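Long-range contacts in 6-phospho-beta-glucosidase BglT (Thermotoga maritima, PDB 1UP7), which hydrolyses cellobiose 6'-phosphate to glucose 6-phosphate and glucose, with NAD(+) and a manganese ion as cofactors: residues 184-188 and 200-204; 321-327 and 347-353. All blocks are in the same frame, centred on the assembly; numbering follows the deposited sequence.

How the contacts relate
After the parallel NAD-binding sheet, the chain enters a beta hairpin, strands 185-190 and 195-203, and contact 1 zips up its open end; only 11 residues separate the two segments. Much later, contact 2 closes a longer excursion. It begins where strand 313-320 ends, runs out along 333-341 and back along 344-347, and returns 347-353 to the loop it left at 321-327. The two closures follow one another in series, neither nested nor crossed, with centres about 16 Å apart. Lys188 of the hairpin joins them, its NZ reaching the carbonyl oxygens of Lys352 and Gln350. Both contacts also meet the second subunit, so hairpin and loops share an interface.

Contact 1: 184-188 and 200-204; sequences DVFLK and KVFVK
Phe186 and Phe202 face each other as a hydrogen-bonded antiparallel pair in a beta hairpin within an antiparallel sheet, the axes of 185-188 and 200-203 approaching to 4.7 Å. Four backbone bonds hold it. Phe186 N gives to Phe202 O at 2.8 Å, nearly straight at 171°, and Phe202 N returns a bond to Phe186 O. Lys188 N reaches Lys200 O at a longer 3.1 Å, and Lys204 N closes the other end on Asp184 O. Between them, the CA-H of Val185 and of Leu187 lean on the carbonyl oxygens of Phe202 and Lys200.

The apolar contacts divide between two faces. On one, Leu187 CD1 sits 4.0 Å from both methyls of Val201, and Val185 lies beside Val203; these branched aliphatic residues suit a face packed on Ile171 and Ile174 of helix 166-177. On the other, the two phenylalanines point the same way and meet at CD1 atoms 4.1 Å apart. Phe202 CG lies anti to its carbonyl carbon (chi1 -64°), a turn that brings the ring edge to Phe186 O, in the ring plane.

Among the charged residues, Lys204 runs extended beside Asp184, CE 3.4 Å from OD2, while that oxygen accepts a bond from Arg181 N. Lys200 NZ makes its salt bridge with Asp207, and the extended Lys188 carries its NZ to segment 347-353.

Both rings contact the second subunit: Phe202 forms a cation-pi contact with its Arg344, and Phe186 meets its His346. The hairpin thus presents an aliphatic face to helix 166-177 and the two phenylalanines, which share their face with Lys188 and Lys200, to the second subunit.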
loop_
_atom_site.group_PDB
_atom_site.type_symbol
_atom_site.label_atom_id
_atom_site.label_comp_id
_atom_site.label_asym_id
_atom_site.label_seq_id
_atom_site.Cartn_x
_atom_site.Cartn_y
_atom_site.Cartn_z
ATOM N N ASP A 184 22.646 -11.304 22.522
ATOM C CA ASP A 184 21.513 -11.535 23.415
ATOM C C ASP A 184 20.525 -10.379 23.410
ATOM O O ASP A 184 19.397 -10.533 23.881
ATOM C CB ASP A 184 21.990 -11.782 24.848
ATOM C CG ASP A 184 22.916 -12.985 24.972
ATOM O OD1 ASP A 184 22.783 -13.952 24.185
ATOM O OD2 ASP A 184 23.796 -13.070 25.868
ATOM N N VAL A 185 20.955 -9.235 22.883
ATOM C CA VAL A 185 20.142 -8.034 22.886
ATOM C C VAL A 185 19.393 -7.903 21.578
ATOM O O VAL A 185 19.993 -7.861 20.522
ATOM C CB VAL A 185 20.983 -6.743 23.055
ATOM C CG1 VAL A 185 20.029 -5.545 23.133
ATOM C CG2 VAL A 185 21.896 -6.839 24.296
ATOM N N PHE A 186 18.075 -7.786 21.658
ATOM C CA PHE A 186 17.264 -7.660 20.455
ATOM C C PHE A 186 16.296 -6.483 20.633
ATOM O O PHE A 186 15.656 -6.339 21.662
ATOM C CB PHE A 186 16.574 -9.024 20.208
ATOM C CG PHE A 186 15.708 -9.068 18.982
ATOM C CD1 PHE A 186 14.368 -8.684 19.047
ATOM C CD2 PHE A 186 16.222 -9.523 17.769
ATOM C CE1 PHE A 186 13.552 -8.717 17.904
ATOM C CE2 PHE A 186 15.415 -9.559 16.621
ATOM C CZ PHE A 186 14.069 -9.162 16.695
ATOM N N LEU A 187 16.216 -5.640 19.622
ATOM C CA LEU A 187 15.532 -4.358 19.708
ATOM C C LEU A 187 14.378 -4.220 18.716
ATOM O O LEU A 187 14.462 -4.704 17.585
ATOM C CB LEU A 187 16.537 -3.241 19.396
ATOM C CG LEU A 187 17.471 -2.643 20.467
ATOM C CD1 LEU A 187 17.613 -3.411 21.758
ATOM C CD2 LEU A 187 18.809 -2.368 19.866
ATOM N N LYS A 188 13.309 -3.545 19.126
ATOM C CA LYS A 188 12.476 -2.887 18.135
ATOM C C LYS A 188 13.072 -1.496 17.939
ATOM O O LYS A 188 12.999 -0.631 18.819
ATOM C CB LYS A 188 10.994 -2.840 18.498
ATOM C CG LYS A 188 10.186 -2.204 17.377
ATOM C CD LYS A 188 8.710 -2.235 17.658
ATOM C CE LYS A 188 7.972 -1.281 16.732
ATOM N NZ LYS A 188 6.502 -1.613 16.760
ATOM N N LYS A 200 11.248 -1.066 22.003
ATOM C CA LYS A 200 11.302 -2.255 22.864
ATOM C C LYS A 200 12.726 -2.762 23.006
ATOM O O LYS A 200 13.515 -2.687 22.070
ATOM C CB LYS A 200 10.384 -3.400 22.333
ATOM C CG LYS A 200 8.925 -2.960 22.036
ATOM C CD LYS A 200 7.888 -3.693 22.861
ATOM C CE LYS A 200 7.160 -2.787 23.876
ATOM N NZ LYS A 200 6.871 -3.573 25.184
ATOM N N VAL A 201 13.047 -3.278 24.178
ATOM C CA VAL A 201 14.336 -3.902 24.416
ATOM C C VAL A 201 14.134 -5.286 24.987
ATOM O O VAL A 201 13.429 -5.464 25.976
ATOM C CB VAL A 201 15.245 -3.107 25.373
ATOM C CG1 VAL A 201 16.551 -3.861 25.571
ATOM C CG2 VAL A 201 15.554 -1.760 24.804
ATOM N N PHE A 202 14.764 -6.261 24.347
ATOM C CA PHE A 202 14.750 -7.634 24.809
ATOM C C PHE A 202 16.184 -8.095 25.089
ATOM O O PHE A 202 17.081 -7.878 24.268
ATOM C CB PHE A 202 14.144 -8.577 23.749
ATOM C CG PHE A 202 12.689 -8.320 23.420
ATOM C CD1 PHE A 202 12.334 -7.416 22.407
ATOM C CD2 PHE A 202 11.681 -9.017 24.080
ATOM C CE1 PHE A 202 10.982 -7.203 22.097
ATOM C CE2 PHE A 202 10.329 -8.801 23.771
ATOM C CZ PHE A 202 9.983 -7.896 22.781
ATOM N N VAL A 203 16.389 -8.734 26.237
ATOM C CA VAL A 203 17.675 -9.337 26.568
ATOM C C VAL A 203 17.435 -10.808 26.888
ATOM O O VAL A 203 16.673 -11.151 27.806
ATOM C CB VAL A 203 18.358 -8.645 27.762
ATOM C CG1 VAL A 203 19.559 -9.490 28.265
ATOM C CG2 VAL A 203 18.784 -7.239 27.365
ATOM N N LYS A 204 18.090 -11.681 26.128
ATOM C CA LYS A 204 17.824 -13.125 26.223
ATOM C C LYS A 204 16.312 -13.479 26.185
ATOM O O LYS A 204 15.851 -14.378 26.901
ATOM C CB LYS A 204 18.492 -13.744 27.466
ATOM C CG LYS A 204 20.010 -13.875 27.361
ATOM C CD LYS A 204 20.613 -14.325 28.690
ATOM C CE LYS A 204 22.124 -14.100 28.691
ATOM N NZ LYS A 204 22.775 -14.517 29.976
#

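Contact 2: 321-327 and 347-353; sequences NNGSIEN and TLSQGKG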
loop_
_atom_site.group_PDB
_atom_site.type_symbol
_atom_site.label_atom_id
_atom_site.label_comp_id
_atom_site.label_asym_id
_atom_site.label_seq_id
_atom_site.Cartn_x
_atom_site.Cartn_y
_atom_site.Cartn_z
ATOM N N ASN A 321 13.051 -0.354 3.869
ATOM C CA ASN A 321 12.074 -0.796 4.849
ATOM C C ASN A 321 11.580 -2.212 4.553
ATOM O O ASN A 321 11.689 -3.100 5.412
ATOM C CB ASN A 321 10.934 0.227 4.852
ATOM C CG ASN A 321 9.804 -0.090 5.842
ATOM O OD1 ASN A 321 9.978 -0.829 6.830
ATOM N ND2 ASN A 321 8.631 0.510 5.582
ATOM N N ASN A 322 11.064 -2.414 3.334
ATOM C CA ASN A 322 10.429 -3.669 2.931
ATOM C C ASN A 322 9.565 -4.334 4.011
ATOM O O ASN A 322 9.734 -5.530 4.298
ATOM C CB ASN A 322 11.499 -4.673 2.463
ATOM C CG ASN A 322 12.183 -4.273 1.141
ATOM O OD1 ASN A 322 13.218 -4.803 0.819
ATOM N ND2 ASN A 322 11.588 -3.378 0.380
ATOM N N GLY A 323 8.657 -3.590 4.637
ATOM C CA GLY A 323 7.740 -4.221 5.584
ATOM C C GLY A 323 8.230 -4.377 7.021
ATOM O O GLY A 323 7.526 -4.904 7.872
ATOM N N SER A 324 9.430 -3.876 7.303
ATOM C CA SER A 324 9.943 -3.870 8.672
ATOM C C SER A 324 9.020 -3.052 9.564
ATOM O O SER A 324 8.667 -3.470 10.666
ATOM C CB SER A 324 11.346 -3.282 8.691
ATOM O OG SER A 324 11.782 -3.029 10.007
ATOM N N ILE A 325 8.675 -1.871 9.071
ATOM C CA ILE A 325 7.714 -1.002 9.716
ATOM C C ILE A 325 6.533 -0.894 8.788
ATOM O O ILE A 325 6.643 -0.327 7.677
ATOM C CB ILE A 325 8.336 0.410 10.022
ATOM C CG1 ILE A 325 9.481 0.273 11.040
ATOM C CG2 ILE A 325 7.236 1.399 10.501
ATOM C CD1 ILE A 325 8.980 0.071 12.507
ATOM N N GLU A 326 5.410 -1.453 9.224
ATOM C CA GLU A 326 4.296 -1.643 8.315
ATOM C C GLU A 326 3.600 -0.334 7.917
ATOM O O GLU A 326 3.005 -0.274 6.854
ATOM C CB GLU A 326 3.305 -2.679 8.849
ATOM C CG GLU A 326 2.438 -2.212 9.989
ATOM C CD GLU A 326 1.546 -3.322 10.545
ATOM O OE1 GLU A 326 2.059 -4.414 10.923
ATOM O OE2 GLU A 326 0.313 -3.092 10.618
ATOM N N ASN A 327 3.679 0.700 8.757
ATOM C CA ASN A 327 3.012 1.959 8.443
ATOM C C ASN A 327 3.980 2.999 7.873
ATOM O O ASN A 327 3.796 4.190 8.030
ATOM C CB ASN A 327 2.213 2.498 9.636
ATOM C CG ASN A 327 3.074 2.747 10.872
ATOM O OD1 ASN A 327 4.164 2.191 11.015
ATOM N ND2 ASN A 327 2.581 3.599 11.764
ATOM N N THR A 347 15.205 -7.941 5.871
ATOM C CA THR A 347 14.412 -7.171 6.777
ATOM C C THR A 347 13.439 -8.046 7.613
ATOM O O THR A 347 12.879 -9.025 7.117
ATOM C CB THR A 347 13.748 -6.133 5.854
ATOM O OG1 THR A 347 14.495 -4.900 5.945
ATOM C CG2 THR A 347 12.410 -5.811 6.260
ATOM N N LEU A 348 13.294 -7.699 8.886
ATOM C CA LEU A 348 12.441 -8.406 9.854
ATOM C C LEU A 348 11.208 -7.590 10.186
ATOM O O LEU A 348 11.300 -6.413 10.470
ATOM C CB LEU A 348 13.199 -8.612 11.168
ATOM C CG LEU A 348 13.739 -9.992 11.547
ATOM C CD1 LEU A 348 14.161 -10.744 10.326
ATOM C CD2 LEU A 348 14.915 -9.864 12.483
ATOM N N SER A 349 10.054 -8.226 10.173
ATOM C CA SER A 349 8.837 -7.618 10.692
ATOM C C SER A 349 8.991 -7.017 12.115
ATOM O O SER A 349 9.486 -7.688 13.028
ATOM C CB SER A 349 7.739 -8.668 10.721
ATOM O OG SER A 349 6.514 -7.972 10.715
ATOM N N GLN A 350 8.563 -5.772 12.295
ATOM C CA GLN A 350 8.560 -5.146 13.618
ATOM C C GLN A 350 7.205 -4.556 14.045
ATOM O O GLN A 350 7.081 -4.067 15.184
ATOM C CB GLN A 350 9.621 -4.030 13.735
ATOM C CG GLN A 350 11.017 -4.378 13.273
ATOM C CD GLN A 350 12.036 -3.376 13.790
ATOM O OE1 GLN A 350 12.560 -3.545 14.886
ATOM N NE2 GLN A 350 12.313 -2.322 13.005
ATOM N N GLY A 351 6.215 -4.582 13.160
ATOM C CA GLY A 351 4.908 -4.026 13.474
ATOM C C GLY A 351 4.869 -2.551 13.118
ATOM O O GLY A 351 5.540 -2.137 12.192
ATOM N N LYS A 352 4.114 -1.760 13.872
ATOM C CA LYS A 352 3.838 -0.378 13.529
ATOM C C LYS A 352 4.835 0.551 14.209
ATOM O O LYS A 352 5.257 0.287 15.341
ATOM C CB LYS A 352 2.426 0.020 13.996
ATOM C CG LYS A 352 1.258 -0.666 13.248
ATOM C CD LYS A 352 -0.081 -0.481 14.018
ATOM C CE LYS A 352 -1.289 -0.806 13.103
ATOM N NZ LYS A 352 -2.294 -1.752 13.709
ATOM N N GLY A 353 5.190 1.632 13.520
ATOM C CA GLY A 353 5.974 2.696 14.106
ATOM C C GLY A 353 5.085 3.725 14.811
ATOM O O GLY A 353 3.946 3.987 14.397
#
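A type I' beta turn, Asn321 to Ser324, opens the loop after strand 313-320, and the segment it leads into lies against the loop between strand 344-347 and helix 355-376. Asn322 and Gly323 occupy the two central positions with positive phi, which asparagine and glycine tolerate well. Across from the turn, the methyl of Thr347 packs near Asn322 O and Ser324 CB.

Asn321 braces its own loop with both ends of its amide. OD1 takes the Ile325 N-H at 2.8 Å on a lone pair, and ND2 gives to Ile325 O, a further carbonyl, that of Pro329, also receiving this nitrogen.

Ser324 provides the central grip. Its carbonyl accepts Gln350 N at 2.8 Å, in plane on a lone pair. Its OG, small enough to sit close to the facing segment 347-353, receives Gln350 NE2 at 3.1 Å, a donor tilted from its amide plane, and makes a weak bond to Leu348 O. Gln350 NE2 also bonds to Tyr189 O of the hairpin strand 185-190. Farther along, Glu326 N reaches Gly351 O at 3.0 Å, the donor above the carbonyl plane. The Glu326 and Lys352 side chains cross at an angle, with Glu326 OE2 3.7 Å from Lys352 CG but 4.3 Å from Lys352 NZ, beyond salt-bridge range.

Segment 347-353 also meets the second subunit, whose His346 ND1 hydrogen-bonds to Ser349 O.

At the far end, Asn327 CG stands between its backbone N and carbonyl carbon (chi1 59°), turning the amide onto Gly353, whose lack of a side chain lets Ile325 CG2 approach its backbone N. The amide bonds twice: Gly353 N gives to Asn327 OD1 at 2.8 Å, and Asn327 ND2 gives to Gly353 O at 3.0 Å with an N-H...O angle of 170°.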